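Local coordinates for fibronectin type-III domain-containing protein (Caldanaerobacter subterraneus subsp. tengcongensis, PDB 7JGU), which is of unknown function but carries a fibronectin type III-like domain, naturally extremely heat-stable, seen here as a mutant, at residues G31-L39 against A49-Y57. Numbering follows the deposited sequence.
Sequences GAKYYEIYL and ASTDKLEYY
The backbone N of Tyr35 donates to Thr51 O at 2.8 Å, and CD1 of the Tyr35 ring lies near the same oxygen, which sits at the ring's edge. Thr51 N returns a bond to Tyr35 O, completing a hydrogen-bonded antiparallel pair. Two residues along, Ile37 N reaches Ala49 O at 2.8 Å, almost straight at 173°, whereas the reciprocal bond from Ala49 N to Ile37 O is weak. Between these pairs Glu36 and Ser50 form a non-hydrogen-bonded pair; Ser50 CA instead lies 3.2 Å from Tyr35 O in a CA-H...O contact.

Alternation along the strand then sorts the side chains. Tyr35 and Ile37 share one face with Ala49 and Thr51, while Glu36 and Ser50 share the other, where Glu36 CG, in one of its two conformers, packs against Ser50 OG. With CG placed anti to the carbonyl carbon (chi1 -55°), the Tyr35 ring reaches the turn that follows Thr51: CD1 comes 3.4 Å from Lys53 O, and CE1 meets Leu54 CD2 at 3.8 Å. Replacing Tyr35 by an alanine would probably open a gap beside this turn and leave Leu54 CD2 without the Tyr35 ring. An ST turn shapes the same bend, Thr51 OG1 accepting from Lys53 N, and Lys53 NZ forms a salt bridge with Asp52 OD1 on the surface.

Beyond the turn Tyr56 presents its CB to Ile37 CD1 at 3.6 Å, joining the two layers of the beta sandwich. Strands 34-41 and 44-51 form a hairpin in the four-stranded sheet, where 66-75 flanks 34-41 on its other side; the chain then passes to strand 55-58 beside 21-25 in the three-stranded sheet, and Trp26, from a loop, packs against Tyr35, Ile37, Thr51 and Leu54.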
ATOM      1  N   GLY A  31       4.104  14.049   9.632  1.00 14.20           N
ATOM      2  CA  GLY A  31       5.520  13.788   9.629  1.00 15.05           C
ATOM      3  C   GLY A  31       6.026  13.024   8.427  1.00 15.56           C
ATOM      4  O   GLY A  31       7.242  12.880   8.271  1.00 18.57           O
ATOM      5  N   ALA A  32       5.149  12.507   7.575  1.00 15.34           N
ATOM      6  CA  ALA A  32       5.596  11.669   6.477  1.00 15.13           C
ATOM      7  C   ALA A  32       6.227  12.504   5.383  1.00 15.89           C
ATOM      8  O   ALA A  32       5.643  13.494   4.929  1.00 19.53           O
ATOM      9  CB  ALA A  32       4.422  10.886   5.888  1.00 15.13           C
ATOM     10  N   LYS A  33       7.421  12.099   4.958  1.00 16.55           N
ATOM     11  CA  LYS A  33       8.038  12.619   3.750  1.00 16.08           C
ATOM     12  C   LYS A  33       7.785  11.719   2.548  1.00 15.75           C
ATOM     13  O   LYS A  33       7.763  12.197   1.417  1.00 18.83           O
ATOM     14  CB  LYS A  33       9.550  12.775   3.946  1.00 20.62           C
ATOM     15  CG  LYS A  33       9.924  13.789   4.998  1.00 27.18           C
ATOM     16  CD  LYS A  33       9.524  15.187   4.577  1.00 35.27           C
ATOM     17  CE  LYS A  33       9.928  16.217   5.615  1.00 42.39           C
ATOM     18  NZ  LYS A  33      11.343  16.605   5.446  1.00 47.04           N
ATOM     19  N   TYR A  34       7.604  10.423   2.776  1.00 14.34           N
ATOM     20  CA  TYR A  34       7.187   9.514   1.716  1.00 13.65           C
ATOM     21  C   TYR A  34       6.591   8.286   2.370  1.00 12.18           C
ATOM     22  O   TYR A  34       6.586   8.148   3.594  1.00 13.21           O
ATOM     23  CB  TYR A  34       8.322   9.184   0.750  1.00 14.95           C
ATOM     24  CG  TYR A  34       9.452   8.348   1.275  1.00 16.01           C
ATOM     25  CD1 TYR A  34      10.549   8.933   1.884  1.00 17.81           C
ATOM     26  CD2 TYR A  34       9.468   6.980   1.094  1.00 16.90           C
ATOM     27  CE1 TYR A  34      11.610   8.171   2.317  1.00 19.96           C
ATOM     28  CE2 TYR A  34      10.526   6.214   1.524  1.00 19.48           C
ATOM     29  CZ  TYR A  34      11.587   6.810   2.134  1.00 21.02           C
ATOM     30  OH  TYR A  34      12.644   6.020   2.545  1.00 27.34           O
ATOM     31  N   TYR A  35       6.078   7.398   1.523  1.00 11.19           N
ATOM     32  CA  TYR A  35       5.443   6.160   1.921  1.00 11.35           C
ATOM     33  C   TYR A  35       6.066   5.028   1.122  1.00 11.57           C
ATOM     34  O   TYR A  35       6.475   5.226  -0.023  1.00 12.74           O
ATOM     35  CB  TYR A  35       3.938   6.210   1.643  1.00 11.74           C
ATOM     36  CG  TYR A  35       3.248   7.385   2.268  1.00 11.59           C
ATOM     37  CD1 TYR A  35       3.165   8.598   1.604  1.00 11.98           C
ATOM     38  CD2 TYR A  35       2.711   7.302   3.533  1.00 11.56           C
ATOM     39  CE1 TYR A  35       2.541   9.704   2.189  1.00 12.21           C
ATOM     40  CE2 TYR A  35       2.084   8.395   4.120  1.00 11.84           C
ATOM     41  CZ  TYR A  35       2.007   9.589   3.449  1.00 12.09           C
ATOM     42  OH  TYR A  35       1.388  10.682   4.033  1.00 14.24           O
ATOM     43  N   GLU A  36       6.123   3.852   1.735  0.55 10.68           N
ATOM     44  CA  GLU A  36       6.660   2.674   1.076  0.55  9.65           C
ATOM     45  C   GLU A  36       5.660   1.540   1.186  0.55  9.91           C
ATOM     46  O   GLU A  36       5.087   1.313   2.251  0.55 10.13           O
ATOM     47  CB  GLU A  36       8.002   2.259   1.681  0.55 13.27           C
ATOM     48  CG  GLU A  36       8.823   1.336   0.805  0.55 13.67           C
ATOM     49  CD  GLU A  36      10.292   1.306   1.159  0.55 16.45           C
ATOM     50  OE1 GLU A  36      10.747   2.122   1.992  0.55 17.22           O
ATOM     51  OE2 GLU A  36      11.001   0.452   0.595  0.55 19.25           O
ATOM     52  N   ILE A  37       5.440   0.858   0.075  1.00 11.01           N
ATOM     53  CA  ILE A  37       4.461  -0.201  -0.048  1.00 11.10           C
ATOM     54  C   ILE A  37       5.165  -1.513  -0.305  1.00 10.43           C
ATOM     55  O   ILE A  37       6.063  -1.595  -1.146  1.00 11.15           O
ATOM     56  CB  ILE A  37       3.535   0.105  -1.241  1.00 13.65           C
ATOM     57  CG1 ILE A  37       2.907   1.488  -1.109  1.00 17.95           C
ATOM     58  CG2 ILE A  37       2.520  -1.010  -1.423  1.00 16.04           C
ATOM     59  CD1 ILE A  37       2.360   1.997  -2.436  1.00 19.69           C
ATOM     60  N   TYR A  38       4.671  -2.551   0.354  1.00 10.73           N
ATOM     61  CA  TYR A  38       5.154  -3.915   0.218  1.00 10.67           C
ATOM     62  C   TYR A  38       3.987  -4.838  -0.092  1.00 11.97           C
ATOM     63  O   TYR A  38       2.868  -4.622   0.363  1.00 12.38           O
ATOM     64  CB  TYR A  38       5.801  -4.390   1.517  1.00 12.48           C
ATOM     65  CG  TYR A  38       6.973  -3.539   1.937  1.00 13.38           C
ATOM     66  CD1 TYR A  38       6.770  -2.350   2.615  1.00 14.73           C
ATOM     67  CD2 TYR A  38       8.270  -3.923   1.650  1.00 14.42           C
ATOM     68  CE1 TYR A  38       7.834  -1.561   2.990  1.00 18.65           C
ATOM     69  CE2 TYR A  38       9.355  -3.140   2.033  1.00 16.65           C
ATOM     70  CZ  TYR A  38       9.122  -1.960   2.702  1.00 19.12           C
ATOM     71  OH  TYR A  38      10.169  -1.173   3.107  1.00 24.14           O
ATOM     72  N   LEU A  39       4.278  -5.889  -0.843  1.00 11.67           N
ATOM     73  CA  LEU A  39       3.370  -7.001  -1.036  1.00 12.64           C
ATOM     74  C   LEU A  39       3.618  -8.029   0.055  1.00 12.07           C
ATOM     75  O   LEU A  39       4.760  -8.405   0.319  1.00 14.16           O
ATOM     76  CB  LEU A  39       3.650  -7.634  -2.396  1.00 14.66           C
ATOM     77  CG  LEU A  39       2.826  -8.874  -2.702  1.00 17.54           C
ATOM     78  CD1 LEU A  39       1.381  -8.492  -2.873  1.00 19.27           C
ATOM     79  CD2 LEU A  39       3.344  -9.571  -3.945  1.00 21.84           C
ATOM     80  N   ALA A  49       6.928  -0.317  -4.085  1.00 10.79           N
ATOM     81  CA  ALA A  49       7.130   1.043  -4.554  1.00 11.80           C
ATOM     82  C   ALA A  49       7.279   1.984  -3.373  1.00 11.39           C
ATOM     83  O   ALA A  49       6.859   1.672  -2.256  1.00 12.00           O
ATOM     84  CB  ALA A  49       5.976   1.533  -5.421  1.00 12.72           C
ATOM     85  N   SER A  50       7.868   3.149  -3.648  1.00 12.21           N
ATOM     86  CA  SER A  50       7.880   4.288  -2.739  1.00 12.51           C
ATOM     87  C   SER A  50       7.204   5.460  -3.436  1.00 12.39           C
ATOM     88  O   SER A  50       7.361   5.644  -4.639  1.00 14.93           O
ATOM     89  CB  SER A  50       9.313   4.700  -2.378  1.00 13.68           C
ATOM     90  OG  SER A  50       9.991   3.639  -1.737  1.00 16.52           O
ATOM     91  N   THR A  51       6.481   6.285  -2.680  1.00 11.38           N
ATOM     92  CA  THR A  51       5.798   7.424  -3.276  1.00 13.00           C
ATOM     93  C   THR A  51       5.643   8.522  -2.250  1.00 12.74           C
ATOM     94  O   THR A  51       5.578   8.256  -1.055  1.00 13.28           O
ATOM     95  CB  THR A  51       4.432   7.026  -3.836  1.00 14.60           C
ATOM     96  OG1 THR A  51       3.817   8.144  -4.491  1.00 17.36           O
ATOM     97  CG2 THR A  51       3.515   6.548  -2.769  1.00 15.92           C
ATOM     98  N   ASP A  52       5.542   9.747  -2.733  1.00 13.16           N
ATOM     99  CA  ASP A  52       5.174  10.879  -1.900  1.00 14.58           C
ATOM    100  C   ASP A  52       3.713  11.263  -2.072  1.00 14.16           C
ATOM    101  O   ASP A  52       3.250  12.238  -1.467  1.00 17.67           O
ATOM    102  CB  ASP A  52       6.114  12.076  -2.113  1.00 18.80           C
ATOM    103  CG  ASP A  52       6.052  12.653  -3.503  1.00 26.04           C
ATOM    104  OD1 ASP A  52       5.315  12.152  -4.358  1.00 29.20           O
ATOM    105  OD2 ASP A  52       6.772  13.649  -3.743  1.00 30.80           O
ATOM    106  N   LYS A  53       2.967  10.490  -2.849  1.00 13.52           N
ATOM    107  CA  LYS A  53       1.545  10.704  -3.039  1.00 14.08           C
ATOM    108  C   LYS A  53       0.751   9.914  -1.999  1.00 13.35           C
ATOM    109  O   LYS A  53       1.309   9.204  -1.161  1.00 13.85           O
ATOM    110  CB  LYS A  53       1.146  10.277  -4.450  1.00 15.96           C
ATOM    111  CG  LYS A  53       1.943  10.910  -5.552  1.00 22.96           C
ATOM    112  CD  LYS A  53       1.880  12.424  -5.516  1.00 32.03           C
ATOM    113  CE  LYS A  53       2.526  13.029  -6.762  1.00 38.21           C
ATOM    114  NZ  LYS A  53       4.011  12.924  -6.726  1.00 42.36           N
ATOM    115  N   LEU A  54      -0.572  10.034  -2.060  1.00 12.12           N
ATOM    116  CA  LEU A  54      -1.497   9.341  -1.169  1.00 11.58           C
ATOM    117  C   LEU A  54      -2.235   8.214  -1.861  1.00 11.62           C
ATOM    118  O   LEU A  54      -3.204   7.687  -1.310  1.00 12.66           O
ATOM    119  CB  LEU A  54      -2.477  10.328  -0.554  1.00 13.60           C
ATOM    120  CG  LEU A  54      -1.850  11.497   0.188  1.00 14.57           C
ATOM    121  CD1 LEU A  54      -2.940  12.400   0.774  1.00 16.80           C
ATOM    122  CD2 LEU A  54      -0.923  11.013   1.271  1.00 13.85           C
ATOM    123  N   GLU A  55      -1.778   7.822  -3.039  1.00 12.27           N
ATOM    124  CA  GLU A  55      -2.354   6.682  -3.723  1.00 13.24           C
ATOM    125  C   GLU A  55      -1.306   6.085  -4.641  1.00 12.88           C
ATOM    126  O   GLU A  55      -0.322   6.744  -4.994  1.00 15.54           O
ATOM    127  CB  GLU A  55      -3.583   7.068  -4.533  1.00 16.86           C
ATOM    128  CG  GLU A  55      -3.302   7.986  -5.704  1.00 22.84           C
ATOM    129  CD  GLU A  55      -4.505   8.161  -6.635  1.00 33.65           C
ATOM    130  OE1 GLU A  55      -5.648   7.862  -6.218  1.00 36.73           O
ATOM    131  OE2 GLU A  55      -4.306   8.603  -7.791  1.00 39.74           O
ATOM    132  N   TYR A  56      -1.535   4.834  -5.037  1.00 11.31           N
ATOM    133  CA  TYR A  56      -0.586   4.162  -5.920  1.00 11.45           C
ATOM    134  C   TYR A  56      -1.289   3.020  -6.633  1.00 11.16           C
ATOM    135  O   TYR A  56      -1.966   2.224  -5.989  1.00 11.74           O
ATOM    136  CB  TYR A  56       0.616   3.611  -5.117  1.00 12.99           C
ATOM    137  CG  TYR A  56       1.781   3.237  -5.998  1.00 13.58           C
ATOM    138  CD1 TYR A  56       2.736   4.190  -6.359  1.00 14.85           C
ATOM    139  CD2 TYR A  56       1.931   1.955  -6.492  1.00 15.23           C
ATOM    140  CE1 TYR A  56       3.797   3.879  -7.171  1.00 16.48           C
ATOM    141  CE2 TYR A  56       2.993   1.637  -7.339  1.00 15.00           C
ATOM    142  CZ  TYR A  56       3.916   2.611  -7.674  1.00 15.05           C
ATOM    143  OH  TYR A  56       4.965   2.299  -8.500  1.00 17.28           O
ATOM    144  N   TYR A  57      -1.106   2.940  -7.943  1.00 11.54           N
ATOM    145  CA  TYR A  57      -1.646   1.843  -8.733  1.00 11.53           C
ATOM    146  C   TYR A  57      -0.641   0.707  -8.793  1.00 12.44           C
ATOM    147  O   TYR A  57       0.483   0.896  -9.254  1.00 14.32           O
ATOM    148  CB  TYR A  57      -1.933   2.308 -10.158  1.00 13.93           C
ATOM    149  CG  TYR A  57      -3.146   3.163 -10.310  1.00 13.41           C
ATOM    150  CD1 TYR A  57      -4.396   2.601 -10.511  1.00 16.21           C
ATOM    151  CD2 TYR A  57      -3.048   4.540 -10.266  1.00 16.68           C
ATOM    152  CE1 TYR A  57      -5.513   3.386 -10.666  1.00 17.22           C
ATOM    153  CE2 TYR A  57      -4.149   5.336 -10.422  1.00 17.75           C
ATOM    154  CZ  TYR A  57      -5.386   4.751 -10.624  1.00 16.06           C
ATOM    155  OH  TYR A  57      -6.498   5.532 -10.783  1.00 19.13           O
TER